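Local structure of PorB (Corynebacterium glutamicum, 2VQG) at residues Gly33-Gly38 and Arg42-Ala47; Gly23-Gly28 and Asp76-Cys81; Ala47-Gly52 and Asp69-Leu74. The protein probably acts as an anion-specific porin of the cell envelope, of a putative α-helical kind. All coordinates share one frame; numbering follows the deposited sequence.

In the fold
From the N terminus, helix 19-31 comes first and contributes 23-28, whose partner 76-81 lies far along the chain at the end of helix 61-80. Interaction 2 therefore closes a long loop, and the other two contacts fall within it, one after the other. Interaction 1 closes a short turn, folding the linker 33-38 back on helix 41-52. Interaction 3 follows directly, sharing A47, and brings the end of that helix against helix 61-80. Nothing crosses. The contacts also touch one another: V34 meets I48 and K51, L44 meets A78, and L25 meets L74, so that three helices and a linker form one small core.

Interaction 1: residues Gly33-Gly38 and Arg42-Ala47; sequences GVLEEG and RELAEA. With ZN (zinc ion), chain O; ZN (zinc ion), chain K.
The carbonyl oxygen of V34 meets L44 of helix 41-52, whose CD1 lies 3.4 Å from V34 O, with the methyl of A47 nearby. The hydrogen bond to this oxygen comes from NE2 of Q39. The Q39 amide works twice, since its OE1 also accepts the N-H of E36, and this steadies a linker without regular structure. G33 starts the linker with positive phi, ending helix 19-31 in a Schellman motif, which suits glycine. V34 then turns its branched side chain to the helix: CG2 comes 3.9 Å from L44 CD1, and CG1 reaches the carbonyl of A47, 3.6 Å from its O. A47 is small enough to let the linker come near. L44 has CG anti to its backbone N (chi1 174°), which sends the side chain outward from the helix toward the linker, CD1 to V34 and CD2 to L35, whose CD1 it meets at 4.3 Å. E43 turns OE1 to the N-H of Y40 at the start of the helix. E36 chelates a zinc ion through OE1 at 2.2 Å and OE2 at 2.4 Å, with a water and further ligands outside the two segments; E37 OE2 binds a second zinc ion at 2.2 Å. No hydrogen bond joins the segments; apolar contact holds them, Q39 satisfies V34 O and the N-H of E36, and zinc probably eases the repulsion between the E36 and E43 carboxylates.

Interaction 2: residues Gly23-Gly28 and Asp76-Cys81; sequences GILEGG and DRAQTC. With ZN (zinc ion), chain J.
L25 carries this contact almost alone, pushing one methyl of its forked end at the backbone of the facing helix. A chi1 of 174° swings the branch away from the backbone N, the leucine stretches out from helix 19-31, and CD2 settles 3.7 Å from A78 CA and 4.0 Å from R77 C. It thus meets main chain more than side chain, the A78 methyl being slightly farther off, at 4.3 Å from CD2. A residue as small as alanine suits this place because it leaves the helix surface accessible to the leucine. C81 approaches the same methyl from the next turn, its SG 3.9 Å from L25 CD2. That sulfur is joined to C22 in a disulfide, so a covalent link and an apolar contact lie side by side where helix 61-80 gives way to loop. E26, next to L25, points another way: its extended chain carries OE2 to a zinc ion at 1.9 Å, while its CG lies against L35, and the side chain also touches L83. The arrangement places A78 between two leucines from different helices, L25 of helix 19-31 and L44 of helix 41-52, and the other methyl of L25, CD1, packs on L74 one turn earlier along helix 61-80.

Interaction 3: residues Ala47-Gly52 and Asp69-Leu74; sequences AIAAKG and DQAAAL. With ZN (zinc ion), chain P; ZN (zinc ion), chain L.
I48 sets its two branches against A71 and L74 by its torsions: with chi1 at -66°, CG2 is anti to the backbone N and CG1 runs beside it, and chi2 of 168° extends the chain to CD1. CG2 therefore drops onto the methyl of A71, 3.6 Å from its CB, while CD1 reaches on toward the next turn of helix 61-80. There it lies 4.0 Å from L74 CD2 and passes close to the carbonyl oxygen of A71. The side chains of I48 and L74 cross at about a right angle, so the end of the isoleucine lies across the leucine rather than alongside it. A71 is the small residue that makes this closeness possible. Its methyl sits against the opposite backbone, 3.6 Å from A49 N, and 4.0 Å from A49 CB, with the carbonyl of A45 also beside it. I48 spans from A71 to L74, one turn on, whereas the alanines let the main chains draw together. The segment axes approach to 8.5 Å, with their directions 142° apart. D69 turns away from this seam and binds metal instead: its OD2 is 2.0 Å from one zinc ion and 2.5 Å from a second, which OD1 also binds, so the carboxylate bridges the pair, and D65 of the same helix completes the aspartate pair at this site. The result is an antiparallel helix pair, inclined but closely packed through small alanines, which joins helices 41-52 and 61-80 of this all-helical chain, a putative porin.

Interaction 1: residues Gly33-Gly38 and Arg42-Ala47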
loop_
_atom_site.group_PDB
_atom_site.type_symbol
_atom_site.label_atom_id
_atom_site.label_comp_id
_atom_site.label_asym_id
_atom_site.label_seq_id
_atom_site.Cartn_x
_atom_site.Cartn_y
_atom_site.Cartn_z
ATOM N N GLY A 33 8.873 1.487 -5.325
ATOM C CA GLY A 33 8.503 2.622 -6.177
ATOM C C GLY A 33 7.054 3.071 -6.064
ATOM O O GLY A 33 6.530 3.674 -6.999
ATOM N N VAL A 34 6.401 2.771 -4.936
ATOM C CA VAL A 34 4.977 3.102 -4.753
ATOM C C VAL A 34 4.731 4.220 -3.734
ATOM O O VAL A 34 3.731 4.940 -3.821
ATOM C CB VAL A 34 4.093 1.867 -4.399
ATOM C CG1 VAL A 34 4.061 0.844 -5.546
ATOM C CG2 VAL A 34 4.545 1.185 -3.075
ATOM N N LEU A 35 5.647 4.393 -2.788
ATOM C CA LEU A 35 5.487 5.437 -1.775
ATOM C C LEU A 35 6.257 6.688 -2.133
ATOM O O LEU A 35 7.442 6.599 -2.498
ATOM C CB LEU A 35 5.955 4.930 -0.401
ATOM C CG LEU A 35 5.873 5.874 0.805
ATOM C CD1 LEU A 35 4.441 6.241 1.136
ATOM C CD2 LEU A 35 6.519 5.169 1.984
ATOM N N GLU A 36 5.576 7.832 -2.021
ATOM C CA GLU A 36 6.190 9.150 -2.168
ATOM C C GLU A 36 5.648 10.210 -1.193
ATOM O O GLU A 36 4.787 9.930 -0.353
ATOM C CB GLU A 36 6.051 9.648 -3.595
ATOM C CG GLU A 36 4.633 10.015 -4.003
ATOM C CD GLU A 36 4.524 10.188 -5.495
ATOM O OE1 GLU A 36 5.339 9.550 -6.217
ATOM O OE2 GLU A 36 3.635 10.953 -5.959
ATOM N N GLU A 37 6.152 11.432 -1.365
ATOM C CA GLU A 37 5.947 12.539 -0.458
ATOM C C GLU A 37 4.587 13.219 -0.654
ATOM O O GLU A 37 4.131 13.410 -1.786
ATOM C CB GLU A 37 7.070 13.549 -0.679
ATOM C CG GLU A 37 7.243 14.545 0.435
ATOM C CD GLU A 37 7.507 13.862 1.751
ATOM O OE1 GLU A 37 8.220 12.830 1.745
ATOM O OE2 GLU A 37 6.990 14.346 2.784
ATOM N N GLY A 38 3.950 13.582 0.459
ATOM C CA GLY A 38 2.669 14.298 0.414
ATOM C C GLY A 38 1.582 13.436 -0.186
ATOM O O GLY A 38 0.560 13.934 -0.668
ATOM N N ARG A 42 -5.276 7.136 -0.661
ATOM C CA ARG A 42 -5.834 6.702 -1.942
ATOM C C ARG A 42 -4.781 6.568 -3.046
ATOM O O ARG A 42 -4.817 5.611 -3.828
ATOM C CB ARG A 42 -6.943 7.672 -2.386
ATOM C CG ARG A 42 -7.879 7.087 -3.430
ATOM C CD ARG A 42 -8.882 8.116 -3.945
ATOM N NE ARG A 42 -10.114 8.185 -3.149
ATOM C CZ ARG A 42 -10.475 9.217 -2.377
ATOM N NH1 ARG A 42 -9.697 10.288 -2.273
ATOM N NH2 ARG A 42 -11.626 9.182 -1.707
ATOM N N GLU A 43 -3.855 7.523 -3.100
ATOM C CA GLU A 43 -2.785 7.546 -4.110
ATOM C C GLU A 43 -1.814 6.382 -3.942
ATOM O O GLU A 43 -1.418 5.740 -4.920
ATOM C CB GLU A 43 -2.001 8.849 -4.039
ATOM C CG GLU A 43 -2.841 10.084 -4.390
ATOM C CD GLU A 43 -2.073 11.395 -4.259
ATOM O OE1 GLU A 43 -1.174 11.516 -3.384
ATOM O OE2 GLU A 43 -2.386 12.319 -5.049
ATOM N N LEU A 44 -1.431 6.117 -2.697
ATOM C CA LEU A 44 -0.590 4.939 -2.438
ATOM C C LEU A 44 -1.296 3.638 -2.846
ATOM O O LEU A 44 -0.679 2.755 -3.456
ATOM C CB LEU A 44 -0.147 4.885 -0.961
ATOM C CG LEU A 44 0.620 3.622 -0.520
ATOM C CD1 LEU A 44 1.886 3.404 -1.345
ATOM C CD2 LEU A 44 0.983 3.688 0.973
ATOM N N ALA A 45 -2.563 3.496 -2.466
ATOM C CA ALA A 45 -3.315 2.287 -2.800
ATOM C C ALA A 45 -3.333 2.100 -4.316
ATOM O O ALA A 45 -3.146 0.992 -4.810
ATOM C CB ALA A 45 -4.731 2.364 -2.265
ATOM N N GLU A 46 -3.549 3.196 -5.042
ATOM C CA GLU A 46 -3.583 3.143 -6.508
ATOM C C GLU A 46 -2.244 2.768 -7.095
ATOM O O GLU A 46 -2.174 2.009 -8.065
ATOM C CB GLU A 46 -4.028 4.477 -7.087
ATOM C CG GLU A 46 -5.463 4.749 -6.792
ATOM C CD GLU A 46 -5.995 5.957 -7.523
ATOM O OE1 GLU A 46 -5.211 6.898 -7.830
ATOM O OE2 GLU A 46 -7.215 5.962 -7.769
ATOM N N ALA A 47 -1.179 3.302 -6.502
ATOM C CA ALA A 47 0.157 2.993 -6.959
ATOM C C ALA A 47 0.511 1.526 -6.715
ATOM O O ALA A 47 1.117 0.880 -7.592
ATOM C CB ALA A 47 1.184 3.936 -6.324
HETATM ZN ZN ZN O . 4.272 10.071 -8.074
HETATM ZN ZN ZN K . 7.464 12.968 4.478
HETATM O O HOH W 1 2.987 12.094 -8.573
#

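Interaction 2: residues Gly23-Gly28 and Asp76-Cys81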
loop_
_atom_site.group_PDB
_atom_site.type_symbol
_atom_site.label_atom_id
_atom_site.label_comp_id
_atom_site.label_asym_id
_atom_site.label_seq_id
_atom_site.Cartn_x
_atom_site.Cartn_y
_atom_site.Cartn_z
ATOM N N GLY A 23 9.115 1.238 9.824
ATOM C CA GLY A 23 10.277 1.617 9.010
ATOM C C GLY A 23 10.624 0.581 7.943
ATOM O O GLY A 23 11.117 0.929 6.864
ATOM N N ILE A 24 10.442 -0.702 8.257
ATOM C CA ILE A 24 10.596 -1.753 7.233
ATOM C C ILE A 24 9.523 -1.570 6.135
ATOM O O ILE A 24 9.807 -1.665 4.933
ATOM C CB ILE A 24 10.483 -3.160 7.881
ATOM C CG1 ILE A 24 11.680 -3.376 8.808
ATOM C CG2 ILE A 24 10.337 -4.285 6.774
ATOM C CD1 ILE A 24 11.561 -4.653 9.680
ATOM N N LEU A 25 8.287 -1.326 6.556
ATOM C CA LEU A 25 7.204 -1.075 5.617
ATOM C C LEU A 25 7.557 0.130 4.730
ATOM O O LEU A 25 7.407 0.074 3.497
ATOM C CB LEU A 25 5.892 -0.815 6.362
ATOM C CG LEU A 25 4.691 -0.398 5.502
ATOM C CD1 LEU A 25 4.337 -1.521 4.535
ATOM C CD2 LEU A 25 3.484 -0.056 6.379
ATOM N N GLU A 26 8.050 1.201 5.355
ATOM C CA GLU A 26 8.323 2.444 4.592
ATOM C C GLU A 26 9.469 2.219 3.581
ATOM O O GLU A 26 9.338 2.589 2.406
ATOM C CB GLU A 26 8.654 3.604 5.520
ATOM C CG GLU A 26 8.991 4.865 4.715
ATOM C CD GLU A 26 9.127 6.111 5.540
ATOM O OE1 GLU A 26 9.286 6.077 6.781
ATOM O OE2 GLU A 26 9.103 7.175 4.900
ATOM N N GLY A 27 10.573 1.607 4.036
ATOM C CA GLY A 27 11.698 1.267 3.139
ATOM C C GLY A 27 11.214 0.390 1.985
ATOM O O GLY A 27 11.506 0.646 0.799
ATOM N N GLY A 28 10.438 -0.637 2.317
ATOM C CA GLY A 28 9.979 -1.576 1.281
ATOM C C GLY A 28 9.076 -0.907 0.239
ATOM O O GLY A 28 9.211 -1.191 -0.955
ATOM N N ASP A 76 -3.714 1.368 3.963
ATOM C CA ASP A 76 -4.248 1.590 5.326
ATOM C C ASP A 76 -3.166 1.366 6.396
ATOM O O ASP A 76 -3.056 2.166 7.333
ATOM C CB ASP A 76 -5.434 0.673 5.628
ATOM C CG ASP A 76 -6.729 1.133 4.953
ATOM O OD1 ASP A 76 -6.754 2.251 4.386
ATOM O OD2 ASP A 76 -7.727 0.381 5.023
ATOM N N ARG A 77 -2.404 0.275 6.272
ATOM C CA ARG A 77 -1.334 -0.001 7.227
ATOM C C ARG A 77 -0.246 1.079 7.175
ATOM O O ARG A 77 0.259 1.493 8.226
ATOM C CB ARG A 77 -0.785 -1.426 7.058
ATOM C CG ARG A 77 -1.905 -2.469 7.180
ATOM C CD ARG A 77 -1.412 -3.906 7.307
ATOM N NE ARG A 77 -0.861 -4.444 6.066
ATOM C CZ ARG A 77 -1.561 -5.071 5.118
ATOM N NH1 ARG A 77 -2.871 -5.253 5.233
ATOM N NH2 ARG A 77 -0.934 -5.530 4.048
ATOM N N ALA A 78 0.071 1.556 5.972
ATOM C CA ALA A 78 0.985 2.680 5.805
ATOM C C ALA A 78 0.485 3.956 6.499
ATOM O O ALA A 78 1.268 4.676 7.128
ATOM C CB ALA A 78 1.226 2.943 4.362
ATOM N N GLN A 79 -0.809 4.229 6.400
ATOM C CA GLN A 79 -1.369 5.416 7.055
ATOM C C GLN A 79 -1.243 5.301 8.565
ATOM O O GLN A 79 -0.854 6.265 9.244
ATOM C CB GLN A 79 -2.822 5.643 6.644
ATOM C CG GLN A 79 -3.386 6.941 7.199
ATOM C CD GLN A 79 -4.853 7.125 6.887
ATOM O OE1 GLN A 79 -5.324 6.721 5.820
ATOM N NE2 GLN A 79 -5.590 7.754 7.815
ATOM N N THR A 80 -1.546 4.115 9.091
ATOM C CA THR A 80 -1.412 3.849 10.522
ATOM C C THR A 80 0.025 4.096 10.966
ATOM O O THR A 80 0.265 4.663 12.047
ATOM C CB THR A 80 -1.879 2.419 10.876
ATOM O OG1 THR A 80 -3.245 2.263 10.445
ATOM C CG2 THR A 80 -1.835 2.201 12.386
ATOM N N CYS A 81 0.965 3.718 10.102
ATOM C CA CYS A 81 2.400 3.921 10.341
ATOM C C CYS A 81 2.864 5.373 10.139
ATOM O O CYS A 81 4.061 5.653 10.262
ATOM C CB CYS A 81 3.242 2.978 9.437
ATOM S SG CYS A 81 3.407 1.325 10.066
HETATM ZN ZN ZN J . 9.587 8.898 5.604
#

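Interaction 3: residues Ala47-Gly52 and Asp69-Leu74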
loop_
_atom_site.group_PDB
_atom_site.type_symbol
_atom_site.label_atom_id
_atom_site.label_comp_id
_atom_site.label_asym_id
_atom_site.label_seq_id
_atom_site.Cartn_x
_atom_site.Cartn_y
_atom_site.Cartn_z
ATOM N N ALA A 47 -1.179 3.302 -6.502
ATOM C CA ALA A 47 0.157 2.993 -6.959
ATOM C C ALA A 47 0.511 1.526 -6.715
ATOM O O ALA A 47 1.117 0.880 -7.592
ATOM C CB ALA A 47 1.184 3.936 -6.324
ATOM N N ILE A 48 0.141 0.999 -5.541
ATOM C CA ILE A 48 0.363 -0.430 -5.248
ATOM C C ILE A 48 -0.415 -1.307 -6.251
ATOM O O ILE A 48 0.144 -2.229 -6.872
ATOM C CB ILE A 48 -0.044 -0.783 -3.798
ATOM C CG1 ILE A 48 0.886 -0.063 -2.804
ATOM C CG2 ILE A 48 0.000 -2.337 -3.584
ATOM C CD1 ILE A 48 0.387 -0.121 -1.336
ATOM N N ALA A 49 -1.692 -0.985 -6.447
ATOM C CA ALA A 49 -2.528 -1.753 -7.385
ATOM C C ALA A 49 -1.942 -1.763 -8.801
ATOM O O ALA A 49 -1.942 -2.793 -9.480
ATOM C CB ALA A 49 -3.985 -1.175 -7.411
ATOM N N ALA A 50 -1.462 -0.612 -9.254
ATOM C CA ALA A 50 -0.893 -0.506 -10.593
ATOM C C ALA A 50 0.299 -1.463 -10.739
ATOM O O ALA A 50 0.424 -2.160 -11.758
ATOM C CB ALA A 50 -0.490 0.897 -10.883
ATOM N N LYS A 51 1.150 -1.516 -9.708
ATOM C CA LYS A 51 2.321 -2.398 -9.752
ATOM C C LYS A 51 1.955 -3.875 -9.532
ATOM O O LYS A 51 2.738 -4.772 -9.895
ATOM C CB LYS A 51 3.371 -1.965 -8.725
ATOM C CG LYS A 51 3.954 -0.570 -8.942
ATOM C CD LYS A 51 4.756 -0.493 -10.210
ATOM C CE LYS A 51 5.463 0.877 -10.344
ATOM N NZ LYS A 51 6.723 0.906 -9.573
ATOM N N GLY A 52 0.793 -4.128 -8.931
ATOM C CA GLY A 52 0.325 -5.510 -8.750
ATOM C C GLY A 52 -0.357 -6.093 -9.987
ATOM O O GLY A 52 -0.593 -7.303 -10.059
ATOM N N ASP A 69 -8.086 -4.801 -3.352
ATOM C CA ASP A 69 -8.373 -4.947 -1.915
ATOM C C ASP A 69 -7.114 -5.011 -1.053
ATOM O O ASP A 69 -7.074 -4.403 0.018
ATOM C CB ASP A 69 -9.224 -6.173 -1.649
ATOM C CG ASP A 69 -10.612 -6.031 -2.195
ATOM O OD1 ASP A 69 -11.036 -4.880 -2.465
ATOM O OD2 ASP A 69 -11.277 -7.075 -2.366
ATOM N N GLN A 70 -6.115 -5.763 -1.500
ATOM C CA GLN A 70 -4.859 -5.852 -0.761
ATOM C C GLN A 70 -4.044 -4.563 -0.852
ATOM O O GLN A 70 -3.399 -4.178 0.133
ATOM C CB GLN A 70 -4.049 -7.078 -1.167
ATOM C CG GLN A 70 -4.773 -8.392 -0.858
ATOM C CD GLN A 70 -5.123 -8.568 0.623
ATOM O OE1 GLN A 70 -4.338 -8.225 1.513
ATOM N NE2 GLN A 70 -6.296 -9.130 0.882
ATOM N N ALA A 71 -4.121 -3.867 -1.991
ATOM C CA ALA A 71 -3.475 -2.562 -2.130
ATOM C C ALA A 71 -4.099 -1.575 -1.127
ATOM O O ALA A 71 -3.385 -0.831 -0.431
ATOM C CB ALA A 71 -3.624 -2.037 -3.560
ATOM N N ALA A 72 -5.429 -1.601 -1.040
ATOM C CA ALA A 72 -6.155 -0.731 -0.103
ATOM C C ALA A 72 -5.744 -1.027 1.333
ATOM O O ALA A 72 -5.483 -0.097 2.111
ATOM C CB ALA A 72 -7.670 -0.885 -0.268
ATOM N N ALA A 73 -5.700 -2.314 1.682
ATOM C CA ALA A 73 -5.328 -2.738 3.035
ATOM C C ALA A 73 -3.903 -2.345 3.388
ATOM O O ALA A 73 -3.631 -1.947 4.527
ATOM C CB ALA A 73 -5.511 -4.242 3.192
ATOM N N LEU A 74 -2.988 -2.472 2.425
ATOM C CA LEU A 74 -1.589 -2.122 2.666
ATOM C C LEU A 74 -1.423 -0.601 2.837
ATOM O O LEU A 74 -0.660 -0.138 3.702
ATOM C CB LEU A 74 -0.702 -2.714 1.554
ATOM C CG LEU A 74 0.813 -2.669 1.728
ATOM C CD1 LEU A 74 1.267 -3.203 3.080
ATOM C CD2 LEU A 74 1.496 -3.432 0.549
HETATM ZN ZN ZN P . -13.198 -5.896 -3.469
HETATM ZN ZN ZN L . -13.011 -8.135 -2.569
#